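Local coordinates for protein glucosamine--fructose-6-phosphate aminotransferase [isomerizing] (Francisella tularensis subsp. tularensis, PDB 3TBF) that probably converts fructose 6-phosphate into glucosamine 6-phosphate with glutamine as nitrogen source, the domain described being the sugar-isomerising half of the enzyme, at residues K55-V60 with L104-S109; V130-I135 with E146-F151; N137-S142 with A150-A155. One frame throughout, in Å; residues are numbered along the deposited sequence.

Contact 1: residues K55-V60 with L104-S109; sequences KHICIV and LFVSIS
Val60 lays its CG2 methyl obliquely against the CE2/CZ end of the Phe105 ring, 3.6 Å from CE2. With CG of Phe105 anti to its own backbone N (chi1 -176°), the ring swings back over the neighbouring strand; Tyr129 meets it edge-to-face, and Leu121 of helix 115-124 also packs on it.

On the other face, Ile57, Ile59, Leu104 and Val106 form an aliphatic layer between the two segments. Ile59 CG2 comes within 3.5 Å of Ile108 CD1, while Ile57 CG2 lies 3.9 Å from Val106 CG2; Phe177 and Leu174 of helix 165-184 cover this side.

Between the two faces, parallel pairing from Ile57-Leu104 to Val60-Ser107 fixes the register. Cys58 bonds with both its polar backbone atoms: its N reaches Leu104 O at 2.8 Å, and its O receives Val106 N at 2.8 Å. The ladder ends in a weak hydrogen bond, Ile108 N to Val60 O at 3.4 Å. The strand axes are inclined by 27° and approach to 4.7 Å. Strand 84-88 flanks 56-60 through Ser85, and strand 129-136 flanks 104-109 through Gly131 and Met133, completing the inner part of the five-stranded parallel sheet, order 2-1-3-4-5, characteristic of SIS domains.

Contact 2: residues V130-I135 with E146-F151; sequences VGSMCI and ESDIAF
Ser132 and Asp148 hold each other by two reciprocal bonds at the mouth of a short beta-alpha-beta unit, strand 129-136, helix 142-146 and strand 149-152. The Ser132 amide donates to Asp148 OD2 at 3.0 Å, meeting the carboxylate from above, 55° out of its plane. In return, Asp148 N donates to Ser132 OG at 3.1 Å. A chi1 of 52° puts that hydroxyl between the serine's own backbone N and carbonyl carbon, turned to the incoming loop. Asp148 OD2 also lies close to the CA of Gly131.

Ile149 N, donating to Ser132 O at 3.2 Å, links this pair to the regular parallel ladder. There Cys134 N donates to Ile149 O at 2.8 Å, in the carbonyl plane, and Cys134 O accepts from Phe151 N at 2.9 Å. On the face shared by Met133, Ile135, Ile149 and Phe151, the selenomethionine Met133 brings its CB to 3.6 Å from Ile149 CG1, and the two side chains cross at a slant. SE stays 4.1 Å from Ile149 CD1, and the bend at chi3 (82°) turns the CE methyl away.

On the Cys134 face, Ser147 OG is bonded to Leu143 O and lies 3.6 Å from Cys134 CB. A water donates to Ser147 OG and, more weakly, to Met133 O.

Further out, Phe177 of helix 165-184 packs on Met133, and helix 47-52 sets Leu50 and Phe51 against Ile149. Glu146 turns away to a salt bridge with Arg122, tying the end of helix 142-146 to helix 115-124. Along the outer edge of strand 149-152 within this chain, Ala150 N is hydrogen-bonded to Asp44 OD2.

Contact 3: residues N137-S142 with A150-A155; sequences NVPNSS and AFMTKA
Asn137 takes the direct hydrogen bonds of the contact on one atom, OD1, which accepts two. The Thr153 hydroxyl OG1 donates to Asn137 OD1 at 2.7 Å, well off the carbonyl direction with a C=O...donor angle of 110°, and Ala155 N donates to the same oxygen at 2.9 Å. Both donors arrive from the same face of the amide plane. The amide reaches across the chain at 153-155, and its other end, ND2, is bonded to Gly156 O, which helps fix the amide's rotation.

A water adds a backbone bridge, donating to Asn137 O at 2.7 Å and to Thr153 O at 2.8 Å.

The apolar part belongs to Met152, a selenomethionine whose chain bends at chi2 (-55°) and chi3 (-64°), which brings CE over the ring of Pro139. CE lies 3.5 Å from Pro139 CD, the two side chains crossing nearly at right angles.

Within the loop, Ser141 at the N-cap position of helix 142-146 donates from OG to Val138 O at 2.8 Å. The contact thus joins the loop between strand 129-136 and helix 142-146 to the chain leaving edge strand 149-152, with Thr169 of helix 165-184 packed on Thr153 and Ala155.

Contacts 1 and 2 are strand pairs of one parallel sheet, separated by the pairing of 103-109 with 129-136, their centres 9 Å apart. In that intervening pair Phe105 O and Met133 N, like Ser107 O and Ile135 N, stand 2.8 Å apart, probable hydrogen bonds. Contact 3 continues from contact 2 at and just past the C-terminal ends of strands 129-136 and 149-152; the two share Ala150 and Phe151, have centres 11 Å apart, and touch where Ile135 CG2 lies 4.0 Å from Thr153 CG2. Contact 1 does not touch contact 3, at 16 Å between centres, although their nearest atoms are about 4 Å apart. In SIS domains the sugar phosphate generally binds near the C-terminal ends of the strands, the end at which contact 3 lies.

Contact 1: residues K55-V60 with L104-S109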
loop_
_atom_site.group_PDB
_atom_site.type_symbol
_atom_site.label_atom_id
_atom_site.label_comp_id
_atom_site.label_asym_id
_atom_site.label_seq_id
_atom_site.Cartn_x
_atom_site.Cartn_y
_atom_site.Cartn_z
ATOM N N LYS A 55 23.730 -2.967 1.321
ATOM C CA LYS A 55 23.181 -4.314 1.148
ATOM C C LYS A 55 21.659 -4.313 1.121
ATOM O O LYS A 55 20.994 -5.308 0.789
ATOM C CB LYS A 55 23.647 -5.246 2.249
ATOM C CG LYS A 55 24.970 -4.878 2.860
ATOM C CD LYS A 55 25.980 -6.028 2.820
ATOM C CE LYS A 55 26.633 -6.084 1.444
ATOM N NZ LYS A 55 27.601 -4.948 1.188
ATOM N N HIS A 56 21.109 -3.190 1.484
ATOM C CA HIS A 56 19.706 -3.046 1.488
ATOM C C HIS A 56 19.415 -1.595 1.258
ATOM O O HIS A 56 20.088 -0.735 1.741
ATOM C CB HIS A 56 19.162 -3.487 2.845
ATOM C CG HIS A 56 17.677 -3.411 2.941
ATOM N ND1 HIS A 56 17.018 -2.257 3.299
ATOM C CD2 HIS A 56 16.716 -4.353 2.747
ATOM C CE1 HIS A 56 15.716 -2.480 3.292
ATOM N NE2 HIS A 56 15.504 -3.743 2.961
ATOM N N ILE A 57 18.375 -1.337 0.515
ATOM C CA ILE A 57 17.991 0.018 0.207
ATOM C C ILE A 57 16.629 0.300 0.788
ATOM O O ILE A 57 15.692 -0.407 0.483
ATOM C CB ILE A 57 17.927 0.223 -1.289
ATOM C CG1 ILE A 57 19.310 0.147 -1.867
ATOM C CG2 ILE A 57 17.313 1.558 -1.603
ATOM C CD1 ILE A 57 19.266 0.011 -3.302
ATOM N N CYS A 58 16.551 1.392 1.564
ATOM C CA CYS A 58 15.361 1.794 2.308
ATOM C C CYS A 58 14.860 3.106 1.751
ATOM O O CYS A 58 15.455 4.160 1.997
ATOM C CB CYS A 58 15.718 1.985 3.805
ATOM S SG CYS A 58 14.495 1.392 5.002
ATOM N N ILE A 59 13.773 3.075 0.993
ATOM C CA ILE A 59 13.280 4.305 0.332
ATOM C C ILE A 59 12.154 4.855 1.208
ATOM O O ILE A 59 11.215 4.134 1.544
ATOM C CB ILE A 59 12.778 4.064 -1.051
ATOM C CG1 ILE A 59 13.888 3.548 -1.966
ATOM C CG2 ILE A 59 12.263 5.354 -1.690
ATOM C CD1 ILE A 59 13.397 3.211 -3.400
ATOM N N VAL A 60 12.289 6.122 1.593
ATOM C CA VAL A 60 11.314 6.838 2.373
ATOM C C VAL A 60 10.834 8.086 1.645
ATOM O O VAL A 60 11.636 8.886 1.170
ATOM C CB VAL A 60 11.919 7.262 3.724
ATOM C CG1 VAL A 60 10.919 8.102 4.553
ATOM C CG2 VAL A 60 12.351 6.007 4.486
ATOM N N LEU A 104 20.950 1.438 3.161
ATOM C CA LEU A 104 21.101 2.800 2.669
ATOM C C LEU A 104 19.756 3.467 2.775
ATOM O O LEU A 104 18.756 2.905 2.348
ATOM C CB LEU A 104 21.552 2.780 1.204
ATOM C CG LEU A 104 21.741 4.116 0.514
ATOM C CD1 LEU A 104 22.948 4.823 1.152
ATOM C CD2 LEU A 104 21.864 3.936 -0.995
ATOM N N PHE A 105 19.727 4.626 3.402
ATOM C CA PHE A 105 18.529 5.425 3.542
ATOM C C PHE A 105 18.420 6.352 2.320
ATOM O O PHE A 105 19.272 7.180 2.069
ATOM C CB PHE A 105 18.585 6.233 4.851
ATOM C CG PHE A 105 17.347 7.025 5.123
ATOM C CD1 PHE A 105 17.147 8.267 4.524
ATOM C CD2 PHE A 105 16.359 6.533 5.934
ATOM C CE1 PHE A 105 15.974 9.001 4.761
ATOM C CE2 PHE A 105 15.202 7.282 6.197
ATOM C CZ PHE A 105 15.009 8.501 5.580
ATOM N N VAL A 106 17.394 6.148 1.511
ATOM C CA VAL A 106 17.165 6.932 0.318
ATOM C C VAL A 106 15.874 7.694 0.523
ATOM O O VAL A 106 14.827 7.088 0.790
ATOM C CB VAL A 106 16.996 6.057 -0.880
ATOM C CG1 VAL A 106 16.580 6.902 -2.138
ATOM C CG2 VAL A 106 18.252 5.287 -1.129
ATOM N N SER A 107 15.945 9.022 0.463
ATOM C CA SER A 107 14.746 9.828 0.464
ATOM C C SER A 107 14.478 10.443 -0.927
ATOM O O SER A 107 15.366 10.604 -1.767
ATOM C CB SER A 107 14.850 10.902 1.519
ATOM O OG SER A 107 15.921 11.755 1.278
ATOM N N ILE A 108 13.213 10.654 -1.227
ATOM C CA ILE A 108 12.863 11.243 -2.489
ATOM C C ILE A 108 12.007 12.452 -2.198
ATOM O O ILE A 108 11.033 12.340 -1.482
ATOM C CB ILE A 108 12.058 10.272 -3.342
ATOM C CG1 ILE A 108 12.801 8.922 -3.501
ATOM C CG2 ILE A 108 11.811 10.890 -4.720
ATOM C CD1 ILE A 108 11.991 7.847 -4.192
ATOM N N SER A 109 12.383 13.603 -2.743
ATOM C CA SER A 109 11.623 14.816 -2.520
ATOM C C SER A 109 11.873 15.866 -3.579
ATOM O O SER A 109 13.016 16.170 -3.901
ATOM C CB SER A 109 12.003 15.421 -1.212
ATOM O OG SER A 109 11.191 16.533 -0.953
#

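Contact 2: residues V130-I135 with E146-F151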
loop_
_atom_site.group_PDB
_atom_site.type_symbol
_atom_site.label_atom_id
_atom_site.label_comp_id
_atom_site.label_asym_id
_atom_site.label_seq_id
_atom_site.Cartn_x
_atom_site.Cartn_y
_atom_site.Cartn_z
ATOM N N VAL A 130 24.129 2.718 6.800
ATOM C CA VAL A 130 25.486 2.994 6.347
ATOM C C VAL A 130 25.616 4.439 5.860
ATOM O O VAL A 130 26.705 5.009 5.823
ATOM C CB VAL A 130 25.934 2.015 5.226
ATOM C CG1 VAL A 130 25.919 0.585 5.733
ATOM C CG2 VAL A 130 25.058 2.126 3.985
ATOM N N GLY A 131 24.491 5.020 5.468
ATOM C CA GLY A 131 24.472 6.400 4.978
ATOM C C GLY A 131 23.148 6.798 4.353
ATOM O O GLY A 131 22.181 6.044 4.412
ATOM N N SER A 132 23.107 7.984 3.764
ATOM C CA SER A 132 21.881 8.515 3.168
ATOM C C SER A 132 22.113 9.125 1.781
ATOM O O SER A 132 23.199 9.636 1.466
ATOM C CB SER A 132 21.258 9.571 4.078
ATOM O OG SER A 132 22.220 10.553 4.423
HETATM N N MSE A 133 21.070 9.067 0.962
HETATM C CA MSE A 133 21.090 9.658 -0.357
HETATM C C MSE A 133 19.767 10.320 -0.585
HETATM O O MSE A 133 18.756 9.756 -0.292
HETATM C CB MSE A 133 21.305 8.608 -1.434
HETATM C CG MSE A 133 21.197 9.195 -2.851
HETATM SE SE MSE A 133 21.625 7.905 -4.228
HETATM C CE MSE A 133 19.860 6.961 -4.359
ATOM N N CYS A 134 19.781 11.508 -1.139
ATOM C CA CYS A 134 18.571 12.195 -1.489
ATOM C C CYS A 134 18.386 12.246 -2.980
ATOM O O CYS A 134 19.299 12.611 -3.701
ATOM C CB CYS A 134 18.617 13.646 -1.012
ATOM S SG CYS A 134 16.995 14.396 -1.396
ATOM N N ILE A 135 17.198 11.908 -3.449
ATOM C CA ILE A 135 16.821 12.220 -4.833
ATOM C C ILE A 135 15.980 13.483 -4.795
ATOM O O ILE A 135 14.806 13.435 -4.427
ATOM C CB ILE A 135 16.007 11.123 -5.460
ATOM C CG1 ILE A 135 16.768 9.824 -5.333
ATOM C CG2 ILE A 135 15.599 11.448 -6.902
ATOM C CD1 ILE A 135 16.913 9.171 -6.506
ATOM N N GLU A 146 21.577 17.631 4.427
ATOM C CA GLU A 146 21.702 16.697 5.502
ATOM C C GLU A 146 21.950 15.289 5.042
ATOM O O GLU A 146 22.227 14.451 5.886
ATOM C CB GLU A 146 20.514 16.792 6.389
ATOM C CG GLU A 146 20.443 18.149 7.039
ATOM C CD GLU A 146 19.220 18.286 7.921
ATOM O OE1 GLU A 146 18.913 17.322 8.665
ATOM O OE2 GLU A 146 18.563 19.361 7.886
ATOM N N SER A 147 21.907 15.020 3.736
ATOM C CA SER A 147 22.198 13.684 3.249
ATOM C C SER A 147 23.685 13.540 2.911
ATOM O O SER A 147 24.360 14.517 2.661
ATOM C CB SER A 147 21.348 13.367 2.006
ATOM O OG SER A 147 19.976 13.444 2.333
ATOM N N ASP A 148 24.190 12.313 2.875
ATOM C CA ASP A 148 25.562 12.099 2.448
ATOM C C ASP A 148 25.751 12.387 0.978
ATOM O O ASP A 148 26.779 12.893 0.583
ATOM C CB ASP A 148 25.986 10.665 2.690
ATOM C CG ASP A 148 25.979 10.306 4.145
ATOM O OD1 ASP A 148 26.171 11.222 4.972
ATOM O OD2 ASP A 148 25.810 9.120 4.445
ATOM N N ILE A 149 24.775 12.030 0.159
ATOM C CA ILE A 149 24.873 12.253 -1.264
ATOM C C ILE A 149 23.520 12.635 -1.850
ATOM O O ILE A 149 22.472 12.241 -1.353
ATOM C CB ILE A 149 25.494 11.028 -1.961
ATOM C CG1 ILE A 149 24.702 9.748 -1.732
ATOM C CG2 ILE A 149 26.884 10.737 -1.410
ATOM C CD1 ILE A 149 25.318 8.585 -2.528
ATOM N N ALA A 150 23.548 13.398 -2.913
ATOM C CA ALA A 150 22.355 13.903 -3.525
ATOM C C ALA A 150 22.440 13.648 -5.028
ATOM O O ALA A 150 23.365 14.064 -5.669
ATOM C CB ALA A 150 22.242 15.371 -3.267
ATOM N N PHE A 151 21.487 12.920 -5.560
ATOM C CA PHE A 151 21.266 12.846 -6.973
ATOM C C PHE A 151 20.173 13.869 -7.328
ATOM O O PHE A 151 19.033 13.736 -6.881
ATOM C CB PHE A 151 20.821 11.461 -7.372
ATOM C CG PHE A 151 20.637 11.319 -8.824
ATOM C CD1 PHE A 151 19.867 12.246 -9.543
ATOM C CD2 PHE A 151 21.251 10.316 -9.517
ATOM C CE1 PHE A 151 19.695 12.153 -10.919
ATOM C CE2 PHE A 151 21.102 10.238 -10.915
ATOM C CZ PHE A 151 20.304 11.159 -11.599
HETATM O O HOH W 1 18.398 10.966 2.357
#

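Contact 3: residues N137-S142 with A150-A155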
loop_
_atom_site.group_PDB
_atom_site.type_symbol
_atom_site.label_atom_id
_atom_site.label_comp_id
_atom_site.label_asym_id
_atom_site.label_seq_id
_atom_site.Cartn_x
_atom_site.Cartn_y
_atom_site.Cartn_z
ATOM N N ASN A 137 15.138 17.810 -6.154
ATOM C CA ASN A 137 15.104 18.779 -7.252
ATOM C C ASN A 137 15.670 20.184 -6.923
ATOM O O ASN A 137 16.010 20.945 -7.825
ATOM C CB ASN A 137 13.690 18.956 -7.787
ATOM C CG ASN A 137 13.686 19.566 -9.187
ATOM O OD1 ASN A 137 14.370 19.071 -10.068
ATOM N ND2 ASN A 137 12.919 20.622 -9.385
ATOM N N VAL A 138 15.755 20.510 -5.645
ATOM C CA VAL A 138 16.197 21.832 -5.189
ATOM C C VAL A 138 17.525 21.679 -4.483
ATOM O O VAL A 138 17.568 21.203 -3.351
ATOM C CB VAL A 138 15.192 22.446 -4.216
ATOM C CG1 VAL A 138 15.780 23.782 -3.574
ATOM C CG2 VAL A 138 13.849 22.644 -4.918
ATOM N N PRO A 139 18.620 22.077 -5.143
ATOM C CA PRO A 139 19.910 21.998 -4.465
ATOM C C PRO A 139 19.949 23.040 -3.368
ATOM O O PRO A 139 19.348 24.139 -3.484
ATOM C CB PRO A 139 20.938 22.319 -5.571
ATOM C CG PRO A 139 20.194 23.147 -6.574
ATOM C CD PRO A 139 18.713 22.738 -6.454
ATOM N N ASN A 140 20.646 22.725 -2.308
ATOM C CA ASN A 140 20.604 23.620 -1.167
ATOM C C ASN A 140 19.224 23.594 -0.478
ATOM O O ASN A 140 18.565 24.610 -0.281
ATOM C CB ASN A 140 21.002 25.055 -1.529
ATOM C CG ASN A 140 21.188 25.904 -0.284
ATOM O OD1 ASN A 140 21.778 25.427 0.694
ATOM N ND2 ASN A 140 20.619 27.128 -0.270
ATOM N N SER A 141 18.795 22.393 -0.140
ATOM C CA SER A 141 17.573 22.178 0.601
ATOM C C SER A 141 18.023 21.363 1.794
ATOM O O SER A 141 19.103 20.848 1.787
ATOM C CB SER A 141 16.555 21.436 -0.258
ATOM O OG SER A 141 17.109 20.236 -0.756
ATOM N N SER A 142 17.218 21.298 2.830
ATOM C CA SER A 142 17.593 20.588 4.037
ATOM C C SER A 142 17.938 19.141 3.716
ATOM O O SER A 142 18.942 18.631 4.190
ATOM C CB SER A 142 16.451 20.617 5.033
ATOM O OG SER A 142 16.027 21.935 5.280
ATOM N N ALA A 150 23.548 13.398 -2.913
ATOM C CA ALA A 150 22.355 13.903 -3.525
ATOM C C ALA A 150 22.440 13.648 -5.028
ATOM O O ALA A 150 23.365 14.064 -5.669
ATOM C CB ALA A 150 22.242 15.371 -3.267
ATOM N N PHE A 151 21.487 12.920 -5.560
ATOM C CA PHE A 151 21.266 12.846 -6.973
ATOM C C PHE A 151 20.173 13.869 -7.328
ATOM O O PHE A 151 19.033 13.736 -6.881
ATOM C CB PHE A 151 20.821 11.461 -7.372
ATOM C CG PHE A 151 20.637 11.319 -8.824
ATOM C CD1 PHE A 151 19.867 12.246 -9.543
ATOM C CD2 PHE A 151 21.251 10.316 -9.517
ATOM C CE1 PHE A 151 19.695 12.153 -10.919
ATOM C CE2 PHE A 151 21.102 10.238 -10.915
ATOM C CZ PHE A 151 20.304 11.159 -11.599
HETATM N N MSE A 152 20.528 14.869 -8.150
HETATM C CA MSE A 152 19.620 15.937 -8.464
HETATM C C MSE A 152 18.851 15.601 -9.748
HETATM O O MSE A 152 19.427 15.251 -10.743
HETATM C CB MSE A 152 20.407 17.238 -8.700
HETATM C CG MSE A 152 21.348 17.647 -7.571
HETATM SE SE MSE A 152 20.407 17.770 -5.840
HETATM C CE MSE A 152 19.221 19.272 -6.381
ATOM N N THR A 153 17.538 15.722 -9.702
ATOM C CA THR A 153 16.721 15.737 -10.883
ATOM C C THR A 153 16.850 17.120 -11.520
ATOM O O THR A 153 17.326 18.036 -10.906
ATOM C CB THR A 153 15.255 15.459 -10.526
ATOM O OG1 THR A 153 14.823 16.426 -9.542
ATOM C CG2 THR A 153 15.092 14.033 -9.962
ATOM N N LYS A 154 16.488 17.251 -12.784
ATOM C CA LYS A 154 16.488 18.546 -13.428
ATOM C C LYS A 154 15.093 18.809 -13.882
ATOM O O LYS A 154 14.847 18.910 -15.073
ATOM C CB LYS A 154 17.349 18.567 -14.651
ATOM C CG LYS A 154 18.785 18.133 -14.478
ATOM C CD LYS A 154 19.386 18.602 -13.224
ATOM C CE LYS A 154 20.800 18.886 -13.413
ATOM N NZ LYS A 154 21.592 18.504 -12.254
ATOM N N ALA A 155 14.166 18.867 -12.953
ATOM C CA ALA A 155 12.808 19.150 -13.311
ATOM C C ALA A 155 12.541 20.660 -13.507
ATOM O O ALA A 155 11.579 21.005 -14.198
ATOM C CB ALA A 155 11.857 18.544 -12.290
HETATM O O HOH W 2 17.897 20.439 -9.643
#